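Putative cellulase CEL6 (Mycobacterium tuberculosis, PDB 1UP3) probably hydrolyses internal beta-1,4-glucosidic bonds of cellulose, as an endoglucanase of glycoside hydrolase family 6. Local coordinates at residues Ser16-Ala21 with Ser34-Pro39; Ser106-Ser111 with Asp145-Asp150; Gly160-Leu165 with Asp196-Tyr201; Trp233-Gly238 with Gly268-Gly273. All blocks are in the same frame, centred on the assembly; numbering follows the deposited sequence. Where two conformers were deposited one is given.

Overall arrangement
The four contacts illustrate how a parallel beta/alpha fold divides its work between scaffold and binding cleft. Contacts 3 and 4 involve loops at the bound glycan, in contact 3 braced by helix 195-208: their centres are about 22 Å apart, yet their nearest atoms come within about 6 Å, and both touch the same two glucose units, contact 3 through His161 and Trp164, contact 4 through Trp233. Contact 2 joins two helix ends far from the sugar, with its centre about 36 Å from that of contact 4, on the opposite side of the chain's centre. Contact 1 pairs the first two helices, its centre about 21 Å from that of contact 4 and about 28 Å from those of contacts 2 and 3.

Contact 1 of 4, residues Ser16-Ala21 with Ser34-Pro39; sequences SAAMVA and SVANTP
Two bends in the side chain of Met19 fold its sulfur and methyl over Ala36. CG leaves anti to the backbone N (chi1 -177°), and turns at chi2 (69°) and chi3 (75°) then curl the chain round, setting Met19 SD 4.0 Å from Ala36 CB and Met19 CE 3.5 Å from Ala36 O. The same methyl reaches the amide of Asn37, with Met19 CE 3.7 Å from Asn37 OD1. Ala36 carries the middle of this small interface: its CB presses on the first turn of the helix, 3.7 Å from Ala18 O, while Ala18 CB lies 4.0 Å from Val35 CG1. Small residues thus let the backbones come close.

Polar atoms bridge the flank. Ser16 is the N-cap, its OG accepting from Met19 N at 3.0 Å, and the same hydroxyl donates to a water 2.6 Å from Ser16 OG. That water in turn donates to Ala36 O at 2.8 Å, so the start of one helix is tied to the end of the other. Asn37 ND2 binds a polyether molecule, probably from the crystallisation liquor.

In the fold, this joins helices 17-24 and 30-36, just ahead of strand 42-44 at one edge of the parallel sheet. Thr38 packs on Trp259, the residue that follows strand 254-258 at the other edge, while Ser16 touches Arg262 and Ala17 touches Phe280 in the loops beyond.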
loop_
_atom_site.group_PDB
_atom_site.type_symbol
_atom_site.label_atom_id
_atom_site.label_comp_id
_atom_site.label_asym_id
_atom_site.label_seq_id
_atom_site.Cartn_x
_atom_site.Cartn_y
_atom_site.Cartn_z
ATOM N N SER A 16 -11.314 -5.602 -10.481
ATOM C CA SER A 16 -11.349 -4.508 -9.528
ATOM C C SER A 16 -12.717 -3.849 -9.581
ATOM O O SER A 16 -13.402 -3.936 -10.583
ATOM C CB SER A 16 -10.293 -3.450 -9.831
ATOM O OG SER A 16 -10.501 -2.852 -11.110
ATOM N N ALA A 17 -13.080 -3.163 -8.513
ATOM C CA ALA A 17 -14.294 -2.367 -8.534
ATOM C C ALA A 17 -14.254 -1.330 -9.658
ATOM O O ALA A 17 -15.288 -1.055 -10.274
ATOM C CB ALA A 17 -14.486 -1.683 -7.188
ATOM N N ALA A 18 -13.086 -0.755 -9.907
ATOM C CA ALA A 18 -12.915 0.202 -10.993
ATOM C C ALA A 18 -13.232 -0.433 -12.351
ATOM O O ALA A 18 -13.835 0.196 -13.193
ATOM C CB ALA A 18 -11.518 0.840 -10.999
ATOM N N MET A 19 -12.771 -1.665 -12.576
ATOM C CA MET A 19 -13.021 -2.356 -13.833
ATOM C C MET A 19 -14.505 -2.678 -13.962
ATOM O O MET A 19 -15.078 -2.509 -15.027
ATOM C CB MET A 19 -12.148 -3.629 -13.948
ATOM C CG MET A 19 -12.309 -4.331 -15.260
ATOM S SD MET A 19 -11.607 -3.394 -16.616
ATOM C CE MET A 19 -9.918 -3.657 -16.380
ATOM N N VAL A 20 -15.123 -3.096 -12.875
ATOM C CA VAL A 20 -16.570 -3.369 -12.877
ATOM C C VAL A 20 -17.339 -2.081 -13.225
ATOM O O VAL A 20 -18.189 -2.086 -14.119
ATOM C CB VAL A 20 -17.017 -3.956 -11.553
ATOM C CG1 VAL A 20 -18.568 -3.962 -11.453
ATOM C CG2 VAL A 20 -16.471 -5.363 -11.422
ATOM N N ALA A 21 -16.987 -0.960 -12.589
ATOM C CA ALA A 21 -17.592 0.323 -12.940
ATOM C C ALA A 21 -17.353 0.706 -14.397
ATOM O O ALA A 21 -18.247 1.205 -15.071
ATOM C CB ALA A 21 -17.131 1.435 -11.998
ATOM N N SER A 34 -9.644 4.696 -17.734
ATOM C CA SER A 34 -8.227 5.001 -17.462
ATOM C C SER A 34 -7.769 4.398 -16.149
ATOM O O SER A 34 -6.764 3.679 -16.100
ATOM C CB SER A 34 -7.992 6.503 -17.425
ATOM O OG SER A 34 -6.611 6.774 -17.203
ATOM N N VAL A 35 -8.528 4.668 -15.096
ATOM C CA VAL A 35 -8.219 4.114 -13.760
ATOM C C VAL A 35 -8.253 2.578 -13.771
ATOM O O VAL A 35 -7.363 1.917 -13.230
ATOM C CB VAL A 35 -9.206 4.708 -12.700
ATOM C CG1 VAL A 35 -9.104 3.996 -11.360
ATOM C CG2 VAL A 35 -8.971 6.228 -12.572
ATOM N N ALA A 36 -9.298 1.988 -14.372
ATOM C CA ALA A 36 -9.437 0.541 -14.411
ATOM C C ALA A 36 -8.289 -0.189 -15.068
ATOM O O ALA A 36 -7.976 -1.305 -14.689
ATOM C CB ALA A 36 -10.711 0.180 -15.128
ATOM N N ASN A 37 -7.684 0.429 -16.073
ATOM C CA ASN A 37 -6.610 -0.217 -16.826
ATOM C C ASN A 37 -5.211 0.089 -16.258
ATOM O O ASN A 37 -4.197 -0.251 -16.903
ATOM C CB ASN A 37 -6.673 0.245 -18.278
ATOM C CG ASN A 37 -7.775 -0.423 -19.053
ATOM O OD1 ASN A 37 -8.063 -1.617 -18.852
ATOM N ND2 ASN A 37 -8.330 0.300 -20.023
ATOM N N THR A 38 -5.145 0.749 -15.106
ATOM C CA THR A 38 -3.857 1.050 -14.455
ATOM C C THR A 38 -3.645 0.036 -13.347
ATOM O O THR A 38 -4.519 -0.146 -12.488
ATOM C CB THR A 38 -3.885 2.473 -13.861
ATOM O OG1 THR A 38 -4.229 3.394 -14.910
ATOM C CG2 THR A 38 -2.527 2.911 -13.428
ATOM N N PRO A 39 -2.476 -0.584 -13.286
ATOM C CA PRO A 39 -2.225 -1.567 -12.211
ATOM C C PRO A 39 -2.190 -0.933 -10.819
ATOM O O PRO A 39 -1.585 0.147 -10.634
ATOM C CB PRO A 39 -0.855 -2.149 -12.559
ATOM C CG PRO A 39 -0.250 -1.195 -13.495
ATOM C CD PRO A 39 -1.300 -0.395 -14.167
HETATM O O HOH W 1 -8.297 -2.868 -12.426
#

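Contact 2 of 4, residues Ser106-Ser111 with Asp145-Asp150; sequences SGLGSS and DTLTRD
Apolar contact between Leu108 and Leu147 forms the inner part of this meeting of two helix ends: Leu108 CD1 touches Leu147 CD2 at 3.9 Å, each leucine offering the end of one branch. Leu108 CB also lies 3.5 Å from Asp150 OD2.

The polar packing centres on Asp150. With chi1 at 179°, its carboxylate swings away from its own N-H and into the turn from Leu108 to Ser111. Gly109 O stands above the carboxylate plane, 3.1 Å from Asp150 CG, and Ser110 CA approaches Asp150 OD1 at 3.2 Å. Asp150 OD2 comes within 2.6 Å of Ser111 O, a separation that might reflect a proton held by the acid; Ser110 and Ser111 were both modelled in two conformers, which makes such a reading doubtful. The firm partner of Asp150 OD1 is the backbone N of Ala152.

Backbone bonds shape both turns. Ser111 N donates to Leu108 O at 2.9 Å across a type II' turn, with Gly109 at positive phi as the helix ends, and Asp150 N donates to Leu147 O at 3.2 Å across a type I turn.

Helices 94-108 and 130-147 end here side by side, each leading into a strand of the parallel sheet, 113-117 and 153-158, which are neighbours. Leu147 also packs on Val104 within helix 94-108, while Leu108 packs on Val57 and Thr61 of helix 50-66 and on Ala113 and Ile115 of strand 113-117.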
loop_
_atom_site.group_PDB
_atom_site.type_symbol
_atom_site.label_atom_id
_atom_site.label_comp_id
_atom_site.label_asym_id
_atom_site.label_seq_id
_atom_site.Cartn_x
_atom_site.Cartn_y
_atom_site.Cartn_z
ATOM N N SER A 106 2.565 -19.297 2.849
ATOM C CA SER A 106 2.298 -20.600 2.253
ATOM C C SER A 106 1.730 -20.426 0.859
ATOM O O SER A 106 2.070 -21.169 -0.068
ATOM C CB SER A 106 1.317 -21.410 3.128
ATOM O OG SER A 106 -0.054 -21.041 2.943
ATOM N N GLY A 107 0.897 -19.426 0.668
ATOM C CA GLY A 107 0.322 -19.195 -0.627
ATOM C C GLY A 107 1.276 -18.554 -1.617
ATOM O O GLY A 107 1.135 -18.754 -2.813
ATOM N N LEU A 108 2.242 -17.778 -1.132
ATOM C CA LEU A 108 3.264 -17.195 -2.004
ATOM C C LEU A 108 4.175 -18.266 -2.606
ATOM O O LEU A 108 4.548 -18.164 -3.766
ATOM C CB LEU A 108 4.128 -16.180 -1.263
ATOM C CG LEU A 108 3.437 -14.848 -0.901
ATOM C CD1 LEU A 108 4.337 -14.025 0.004
ATOM C CD2 LEU A 108 3.054 -14.032 -2.129
ATOM N N GLY A 109 4.553 -19.261 -1.817
ATOM C CA GLY A 109 5.525 -20.263 -2.237
ATOM C C GLY A 109 6.799 -19.583 -2.694
ATOM O O GLY A 109 7.415 -18.837 -1.929
ATOM N N SER A 110 7.194 -19.865 -3.938
ATOM C CA SER A 110 8.364 -19.242 -4.539
ATOM C C SER A 110 7.974 -18.304 -5.670
ATOM O O SER A 110 8.816 -17.978 -6.518
ATOM C CB SER A 110 9.344 -20.319 -5.034
ATOM O OG SER A 110 10.016 -20.918 -3.937
ATOM N N SER A 111 6.709 -17.846 -5.669
ATOM C CA SER A 111 6.195 -17.039 -6.773
ATOM C C SER A 111 6.561 -15.566 -6.658
ATOM O O SER A 111 6.705 -15.032 -5.535
ATOM C CB SER A 111 4.693 -17.190 -6.882
ATOM O OG SER A 111 4.372 -18.565 -7.042
ATOM N N ASP A 145 10.267 -11.479 8.455
ATOM C CA ASP A 145 11.046 -12.719 8.565
ATOM C C ASP A 145 10.388 -13.876 7.832
ATOM O O ASP A 145 11.092 -14.752 7.317
ATOM C CB ASP A 145 11.205 -13.130 10.025
ATOM C CG ASP A 145 12.185 -12.259 10.812
ATOM O OD1 ASP A 145 12.947 -11.447 10.229
ATOM O OD2 ASP A 145 12.287 -12.421 12.054
ATOM N N THR A 146 9.064 -13.905 7.789
ATOM C CA THR A 146 8.323 -15.035 7.206
ATOM C C THR A 146 8.110 -14.874 5.716
ATOM O O THR A 146 8.243 -15.832 4.949
ATOM C CB THR A 146 7.004 -15.183 7.931
ATOM O OG1 THR A 146 7.277 -15.280 9.344
ATOM C CG2 THR A 146 6.307 -16.489 7.577
ATOM N N LEU A 147 7.738 -13.676 5.299
ATOM C CA LEU A 147 7.441 -13.411 3.903
ATOM C C LEU A 147 8.672 -13.489 3.004
ATOM O O LEU A 147 8.548 -13.923 1.844
ATOM C CB LEU A 147 6.717 -12.084 3.700
ATOM C CG LEU A 147 5.360 -11.963 4.392
ATOM C CD1 LEU A 147 4.951 -10.510 4.460
ATOM C CD2 LEU A 147 4.308 -12.837 3.671
ATOM N N THR A 148 9.841 -13.094 3.525
ATOM C CA THR A 148 11.071 -13.103 2.746
ATOM C C THR A 148 11.632 -14.502 2.514
ATOM O O THR A 148 12.599 -14.655 1.781
ATOM C CB THR A 148 12.142 -12.174 3.338
ATOM O OG1 THR A 148 12.381 -12.494 4.714
ATOM C CG2 THR A 148 11.685 -10.722 3.288
ATOM N N ARG A 149 11.030 -15.517 3.116
ATOM C CA ARG A 149 11.362 -16.891 2.762
ATOM C C ARG A 149 10.962 -17.227 1.332
ATOM O O ARG A 149 11.486 -18.188 0.775
ATOM C CB ARG A 149 10.734 -17.880 3.740
ATOM C CG ARG A 149 11.284 -17.753 5.159
ATOM C CD ARG A 149 12.794 -17.910 5.298
ATOM N NE ARG A 149 13.192 -18.209 6.678
ATOM C CZ ARG A 149 14.456 -18.458 7.067
ATOM N NH1 ARG A 149 15.460 -18.483 6.183
ATOM N NH2 ARG A 149 14.710 -18.705 8.350
ATOM N N ASP A 150 10.048 -16.463 0.730
ATOM C CA ASP A 150 9.835 -16.514 -0.730
ATOM C C ASP A 150 10.928 -15.674 -1.341
ATOM O O ASP A 150 10.853 -14.448 -1.267
ATOM C CB ASP A 150 8.474 -15.916 -1.087
ATOM C CG ASP A 150 8.181 -15.903 -2.579
ATOM O OD1 ASP A 150 9.050 -16.346 -3.388
ATOM O OD2 ASP A 150 7.099 -15.433 -3.031
#

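Contact 3 of 4, residues Gly160-Leu165 with Asp196-Tyr201; sequences GHSRWL and DEEIGY. With BGC (beta-D-glucopyranose), chain B; BGC (beta-D-glucopyranose), chain C.
Ser162 OG is clasped between two carboxylates, 2.5 Å from Glu198 OE2 and 2.6 Å from Glu197 OE2. The hydroxyl has one proton for two acceptors, so which bond it serves is unsettled. Glu198 holds the same residue a second time, its OE1 accepting from Ser162 N at 3.1 Å through the syn lone pair.

Glu197 reaches across on an extended chain, its first torsion near trans (chi1 -176°), and meets Arg163 side-on in a salt bridge of two bonds. Arg163 NE donates to Glu197 OE2 at 2.9 Å and Arg163 NH2 to Glu197 OE1 at 2.8 Å, both on syn lone pairs, with the two flat groups only 14° apart. Glu197 OE2 therefore serves both Ser162 and Arg163.

Tyr201 closes the other flank. Ser162 CA sits over the centre of its ring in a CH-pi contact, 3.5 Å from the centroid, while Tyr201 OH donates to Leu165 O at 2.6 Å from above the carbonyl plane. A water links this hydroxyl to the N-H groups of His161 and Leu165.

The braced loop presents its residues to the glycan. Arg163 N donates to His161 ND1 in the ring plane, which orients His161 NE2 to donate to O3 of one glucose at 2.9 Å; the Trp164 ring lies with one face against that sugar.

This loop leaves strand 153-158 and leads into helix 167-176, whose Met170 packs on Leu165 and Tyr201. Helix 195-208 is its partner, backed through Glu198 against Ile216 of strand 213-217.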
loop_
_atom_site.group_PDB
_atom_site.type_symbol
_atom_site.label_atom_id
_atom_site.label_comp_id
_atom_site.label_asym_id
_atom_site.label_seq_id
_atom_site.Cartn_x
_atom_site.Cartn_y
_atom_site.Cartn_z
ATOM N N GLY A 160 5.063 5.267 6.409
ATOM C CA GLY A 160 4.372 6.546 6.555
ATOM C C GLY A 160 4.664 7.486 5.427
ATOM O O GLY A 160 4.598 7.089 4.257
ATOM N N HIS A 161 4.975 8.735 5.748
ATOM C CA HIS A 161 5.214 9.779 4.736
ATOM C C HIS A 161 5.992 10.922 5.330
ATOM O O HIS A 161 6.213 10.962 6.529
ATOM C CB HIS A 161 3.902 10.229 4.073
ATOM C CG HIS A 161 2.925 10.850 5.002
ATOM N ND1 HIS A 161 3.174 12.039 5.667
ATOM C CD2 HIS A 161 1.684 10.448 5.385
ATOM C CE1 HIS A 161 2.126 12.324 6.423
ATOM N NE2 HIS A 161 1.217 11.367 6.282
ATOM N N SER A 162 6.400 11.843 4.466
ATOM C CA SER A 162 7.332 12.908 4.819
ATOM C C SER A 162 6.788 13.924 5.820
ATOM O O SER A 162 7.567 14.764 6.266
ATOM C CB SER A 162 7.759 13.621 3.539
ATOM O OG SER A 162 6.613 14.210 2.938
ATOM N N ARG A 163 5.493 13.893 6.161
ATOM C CA ARG A 163 4.910 14.817 7.145
ATOM C C ARG A 163 4.355 14.078 8.375
ATOM O O ARG A 163 3.532 14.605 9.112
ATOM C CB ARG A 163 3.834 15.694 6.522
ATOM C CG ARG A 163 4.312 16.428 5.329
ATOM C CD ARG A 163 4.609 17.888 5.481
ATOM N NE ARG A 163 4.887 18.420 4.133
ATOM C CZ ARG A 163 4.064 19.198 3.410
ATOM N NH1 ARG A 163 2.882 19.627 3.870
ATOM N NH2 ARG A 163 4.439 19.590 2.211
ATOM N N TRP A 164 4.807 12.851 8.566
ATOM C CA TRP A 164 4.333 12.017 9.662
ATOM C C TRP A 164 5.471 11.908 10.670
ATOM O O TRP A 164 5.684 12.870 11.425
ATOM C CB TRP A 164 3.789 10.685 9.142
ATOM C CG TRP A 164 2.860 10.018 10.088
ATOM C CD1 TRP A 164 2.759 10.215 11.450
ATOM C CD2 TRP A 164 1.860 9.057 9.757
ATOM N NE1 TRP A 164 1.758 9.424 11.968
ATOM C CE2 TRP A 164 1.194 8.704 10.953
ATOM C CE3 TRP A 164 1.454 8.452 8.557
ATOM C CZ2 TRP A 164 0.155 7.764 10.973
ATOM C CZ3 TRP A 164 0.448 7.515 8.594
ATOM C CH2 TRP A 164 -0.184 7.185 9.790
ATOM N N LEU A 165 6.190 10.791 10.755
ATOM C CA LEU A 165 7.359 10.726 11.644
ATOM C C LEU A 165 8.552 11.328 10.929
ATOM O O LEU A 165 8.596 11.399 9.712
ATOM C CB LEU A 165 7.684 9.285 12.057
ATOM C CG LEU A 165 6.627 8.444 12.726
ATOM C CD1 LEU A 165 7.301 7.163 13.221
ATOM C CD2 LEU A 165 5.998 9.223 13.840
ATOM N N ASP A 196 8.368 14.400 -5.505
ATOM C CA ASP A 196 9.646 14.999 -5.154
ATOM C C ASP A 196 9.873 15.063 -3.654
ATOM O O ASP A 196 10.991 14.760 -3.183
ATOM C CB ASP A 196 9.727 16.383 -5.696
ATOM C CG ASP A 196 10.000 16.417 -7.167
ATOM O OD1 ASP A 196 10.429 15.381 -7.762
ATOM O OD2 ASP A 196 9.847 17.485 -7.798
ATOM N N GLU A 197 8.854 15.435 -2.913
ATOM C CA GLU A 197 8.993 15.511 -1.465
ATOM C C GLU A 197 9.258 14.114 -0.892
ATOM O O GLU A 197 10.134 13.944 -0.015
ATOM C CB GLU A 197 7.808 16.192 -0.825
ATOM C CG GLU A 197 7.985 16.364 0.678
ATOM C CD GLU A 197 6.853 17.077 1.354
ATOM O OE1 GLU A 197 6.221 17.957 0.739
ATOM O OE2 GLU A 197 6.581 16.731 2.537
ATOM N N GLU A 198 8.563 13.117 -1.426
ATOM C CA GLU A 198 8.747 11.754 -0.910
ATOM C C GLU A 198 10.088 11.161 -1.293
ATOM O O GLU A 198 10.645 10.379 -0.504
ATOM C CB GLU A 198 7.570 10.848 -1.297
ATOM C CG GLU A 198 6.201 11.360 -0.852
ATOM C CD GLU A 198 6.221 11.910 0.543
ATOM O OE1 GLU A 198 6.245 11.106 1.491
ATOM O OE2 GLU A 198 6.295 13.163 0.720
ATOM N N ILE A 199 10.657 11.532 -2.444
ATOM C CA ILE A 199 12.022 11.079 -2.806
ATOM C C ILE A 199 13.035 11.634 -1.817
ATOM O O ILE A 199 13.934 10.925 -1.338
ATOM C CB ILE A 199 12.385 11.491 -4.261
ATOM C CG1 ILE A 199 11.576 10.649 -5.267
ATOM C CG2 ILE A 199 13.879 11.352 -4.523
ATOM C CD1 ILE A 199 11.651 11.178 -6.690
ATOM N N GLY A 200 12.923 12.920 -1.481
ATOM C CA GLY A 200 13.847 13.464 -0.509
ATOM C C GLY A 200 13.797 12.728 0.831
ATOM O O GLY A 200 14.834 12.490 1.480
ATOM N N TYR A 201 12.582 12.409 1.262
ATOM C CA TYR A 201 12.369 11.697 2.524
ATOM C C TYR A 201 12.882 10.262 2.439
ATOM O O TYR A 201 13.587 9.790 3.362
ATOM C CB TYR A 201 10.882 11.741 2.845
ATOM C CG TYR A 201 10.435 11.172 4.171
ATOM C CD1 TYR A 201 10.781 11.786 5.381
ATOM C CD2 TYR A 201 9.611 10.063 4.218
ATOM C CE1 TYR A 201 10.328 11.313 6.592
ATOM C CE2 TYR A 201 9.183 9.557 5.416
ATOM C CZ TYR A 201 9.508 10.196 6.608
ATOM O OH TYR A 201 9.045 9.643 7.789
HETATM C C2 BGC B . -0.597 12.280 9.275
HETATM C C3 BGC B . -1.774 11.504 8.735
HETATM C C4 BGC B . -2.288 10.447 9.719
HETATM C C5 BGC B . -2.461 11.035 11.143
HETATM C C6 BGC B . -2.752 9.927 12.160
HETATM C C1 BGC B . -0.943 12.774 10.672
HETATM O O2 BGC B . -0.309 13.354 8.388
HETATM O O3 BGC B . -1.421 10.935 7.470
HETATM O O4 BGC B . -3.532 9.996 9.319
HETATM O O5 BGC B . -1.256 11.647 11.477
HETATM O O6 BGC B . -3.024 10.561 13.406
HETATM C C2 BGC C . -4.914 8.091 8.776
HETATM C C3 BGC C . -4.927 6.767 8.027
HETATM C C4 BGC C . -4.451 6.959 6.587
HETATM C C5 BGC C . -3.105 7.715 6.609
HETATM C C6 BGC C . -2.645 8.089 5.193
HETATM C C1 BGC C . -3.527 8.736 8.674
HETATM O O2 BGC C . -5.337 7.926 10.142
HETATM O O3 BGC C . -6.208 6.158 8.056
HETATM O O4 BGC C . -4.292 5.716 5.895
HETATM O O5 BGC C . -3.198 8.938 7.322
HETATM O O6 BGC C . -1.374 8.708 5.229
HETATM O O HOH W 2 6.531 8.570 8.558
#

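Contact 4 of 4, residues Trp233-Gly238 with Gly268-Gly273; sequences WCNPSG and GTCGRG. With BGC (beta-D-glucopyranose), chain B; BGC (beta-D-glucopyranose), chain C; SO4 (sulfate ion), chain E; SO4 (sulfate ion), chain D.
The guanidinium of Arg272 has Cys270 O over one face, while Cys234 O and Asn235 CB lie at its edge in the plane. Arg272 NH2 donates to Cys234 O at 3.0 Å, with an N-H...O angle of 151°, and also forms a salt bridge with Glu274. Trp233, just before Cys234, stacks on the glycan: O4 of one glucose and C2 of the next stand over one ring face, each offset toward the rim, with Cys234 CB on the opposite face. At the ring edge Trp233 NE1 donates to sulfate O3 at 3.0 Å.

A disulfide fastens the two loops, Cys234 SG to Cys270 SG at 2.0 Å, with a chi3 of -82°. Asn235 lies alongside, its ND2 3.5 Å from Cys270 SG; its amide is held by Asp267 N, Glu274 and Ser266. A second sulfate sits at the turn from Thr269 to Arg272: Thr269 OG1 and Gly271 N bond its O3, and Gly273 N, just past the turn, bonds O2. Both sulfates probably come from the crystallisation liquor.

Residues 233-238 come from strand 213-217 and precede edge strand 254-258; residues 268-273 follow it toward helix 282-291. The disulfide thus ties the loops before and after this strand, next to Trp233.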
loop_
_atom_site.group_PDB
_atom_site.type_symbol
_atom_site.label_atom_id
_atom_site.label_comp_id
_atom_site.label_asym_id
_atom_site.label_seq_id
_atom_site.Cartn_x
_atom_site.Cartn_y
_atom_site.Cartn_z
ATOM N N TRP A 233 -6.277 14.316 4.687
ATOM C CA TRP A 233 -5.997 13.035 4.026
ATOM C C TRP A 233 -7.273 12.211 3.842
ATOM O O TRP A 233 -7.228 11.140 3.247
ATOM C CB TRP A 233 -4.971 12.229 4.857
ATOM C CG TRP A 233 -5.362 12.211 6.314
ATOM C CD1 TRP A 233 -4.927 13.085 7.281
ATOM C CD2 TRP A 233 -6.365 11.400 6.942
ATOM N NE1 TRP A 233 -5.544 12.815 8.477
ATOM C CE2 TRP A 233 -6.427 11.792 8.303
ATOM C CE3 TRP A 233 -7.176 10.342 6.518
ATOM C CZ2 TRP A 233 -7.279 11.174 9.230
ATOM C CZ3 TRP A 233 -8.022 9.737 7.435
ATOM C CH2 TRP A 233 -8.076 10.181 8.776
ATOM N N CYS A 234 -8.416 12.708 4.347
ATOM C CA CYS A 234 -9.658 11.926 4.384
ATOM C C CYS A 234 -10.617 12.427 3.295
ATOM O O CYS A 234 -11.274 13.444 3.448
ATOM C CB CYS A 234 -10.247 12.032 5.792
ATOM S SG CYS A 234 -11.233 10.634 6.325
ATOM N N ASN A 235 -10.633 11.720 2.174
ATOM C CA ASN A 235 -11.395 12.121 0.975
ATOM C C ASN A 235 -11.307 13.619 0.620
ATOM O O ASN A 235 -12.346 14.256 0.407
ATOM C CB ASN A 235 -12.871 11.751 1.135
ATOM C CG ASN A 235 -13.113 10.244 1.243
ATOM O OD1 ASN A 235 -12.388 9.452 0.629
ATOM N ND2 ASN A 235 -14.145 9.838 2.004
ATOM N N PRO A 236 -10.115 14.200 0.514
ATOM C CA PRO A 236 -10.021 15.609 0.095
ATOM C C PRO A 236 -10.471 15.829 -1.339
ATOM O O PRO A 236 -10.307 14.996 -2.200
ATOM C CB PRO A 236 -8.545 15.926 0.226
ATOM C CG PRO A 236 -7.877 14.560 0.024
ATOM C CD PRO A 236 -8.793 13.577 0.685
ATOM N N SER A 237 -11.024 17.010 -1.582
ATOM C CA SER A 237 -11.302 17.401 -2.946
ATOM C C SER A 237 -10.065 18.042 -3.583
ATOM O O SER A 237 -9.071 18.359 -2.919
ATOM C CB SER A 237 -12.506 18.339 -2.980
ATOM O OG SER A 237 -12.182 19.538 -2.313
ATOM N N GLY A 238 -10.134 18.210 -4.902
ATOM C CA GLY A 238 -9.106 18.888 -5.680
ATOM C C GLY A 238 -7.795 18.138 -5.897
ATOM O O GLY A 238 -6.793 18.726 -6.328
ATOM N N GLY A 268 -12.919 6.795 4.220
ATOM C CA GLY A 268 -13.735 6.640 5.415
ATOM C C GLY A 268 -14.926 7.592 5.432
ATOM O O GLY A 268 -15.147 8.353 4.500
ATOM N N THR A 269 -15.661 7.579 6.540
ATOM C CA THR A 269 -16.768 8.486 6.715
ATOM C C THR A 269 -16.349 9.959 6.887
ATOM O O THR A 269 -17.080 10.884 6.489
ATOM C CB THR A 269 -17.633 7.998 7.880
ATOM O OG1 THR A 269 -16.826 7.826 9.038
ATOM C CG2 THR A 269 -18.186 6.643 7.641
ATOM N N CYS A 270 -15.160 10.163 7.447
ATOM C CA CYS A 270 -14.444 11.449 7.397
ATOM C C CYS A 270 -15.193 12.605 8.092
ATOM O O CYS A 270 -14.999 13.761 7.757
ATOM C CB CYS A 270 -14.032 11.787 5.941
ATOM S SG CYS A 270 -12.861 10.579 5.215
ATOM N N GLY A 271 -16.077 12.267 9.025
ATOM C CA GLY A 271 -16.879 13.258 9.752
ATOM C C GLY A 271 -17.946 13.943 8.913
ATOM O O GLY A 271 -18.455 15.030 9.266
ATOM N N ARG A 272 -18.278 13.328 7.785
ATOM C CA ARG A 272 -19.186 13.904 6.797
ATOM C C ARG A 272 -20.194 12.877 6.276
ATOM O O ARG A 272 -20.911 13.128 5.300
ATOM C CB ARG A 272 -18.372 14.464 5.631
ATOM C CG ARG A 272 -17.666 15.753 5.985
ATOM C CD ARG A 272 -17.024 16.438 4.784
ATOM N NE ARG A 272 -16.127 15.532 4.070
ATOM C CZ ARG A 272 -14.808 15.416 4.289
ATOM N NH1 ARG A 272 -14.178 16.156 5.197
ATOM N NH2 ARG A 272 -14.101 14.542 3.589
ATOM N N GLY A 273 -20.224 11.684 6.874
ATOM C CA GLY A 273 -21.165 10.678 6.430
ATOM C C GLY A 273 -20.806 10.124 5.046
ATOM O O GLY A 273 -21.671 9.616 4.336
HETATM C C2 BGC B . -0.597 12.280 9.275
HETATM C C3 BGC B . -1.774 11.504 8.735
HETATM C C4 BGC B . -2.288 10.447 9.719
HETATM C C5 BGC B . -2.461 11.035 11.143
HETATM C C6 BGC B . -2.752 9.927 12.160
HETATM C C1 BGC B . -0.943 12.774 10.672
HETATM O O2 BGC B . -0.309 13.354 8.388
HETATM O O3 BGC B . -1.421 10.935 7.470
HETATM O O4 BGC B . -3.532 9.996 9.319
HETATM O O5 BGC B . -1.256 11.647 11.477
HETATM O O6 BGC B . -3.024 10.561 13.406
HETATM C C2 BGC C . -4.914 8.091 8.776
HETATM C C3 BGC C . -4.927 6.767 8.027
HETATM C C4 BGC C . -4.451 6.959 6.587
HETATM C C5 BGC C . -3.105 7.715 6.609
HETATM C C6 BGC C . -2.645 8.089 5.193
HETATM C C1 BGC C . -3.527 8.736 8.674
HETATM O O2 BGC C . -5.337 7.926 10.142
HETATM O O3 BGC C . -6.208 6.158 8.056
HETATM O O4 BGC C . -4.292 5.716 5.895
HETATM O O5 BGC C . -3.198 8.938 7.322
HETATM O O6 BGC C . -1.374 8.708 5.229
HETATM S S SO4 E . -18.907 10.245 10.646
HETATM O O1 SO4 E . -19.515 9.060 11.205
HETATM O O2 SO4 E . -19.486 10.555 9.350
HETATM O O3 SO4 E . -17.442 10.128 10.576
HETATM O O4 SO4 E . -19.028 11.409 11.554
HETATM S S SO4 D . -5.015 15.057 11.429
HETATM O O1 SO4 D . -5.000 14.419 12.745
HETATM O O2 SO4 D . -6.358 14.953 10.872
HETATM O O3 SO4 D . -4.097 14.333 10.570
HETATM O O4 SO4 D . -4.555 16.461 11.488
HETATM O O HOH W 3 -11.004 16.235 4.035
#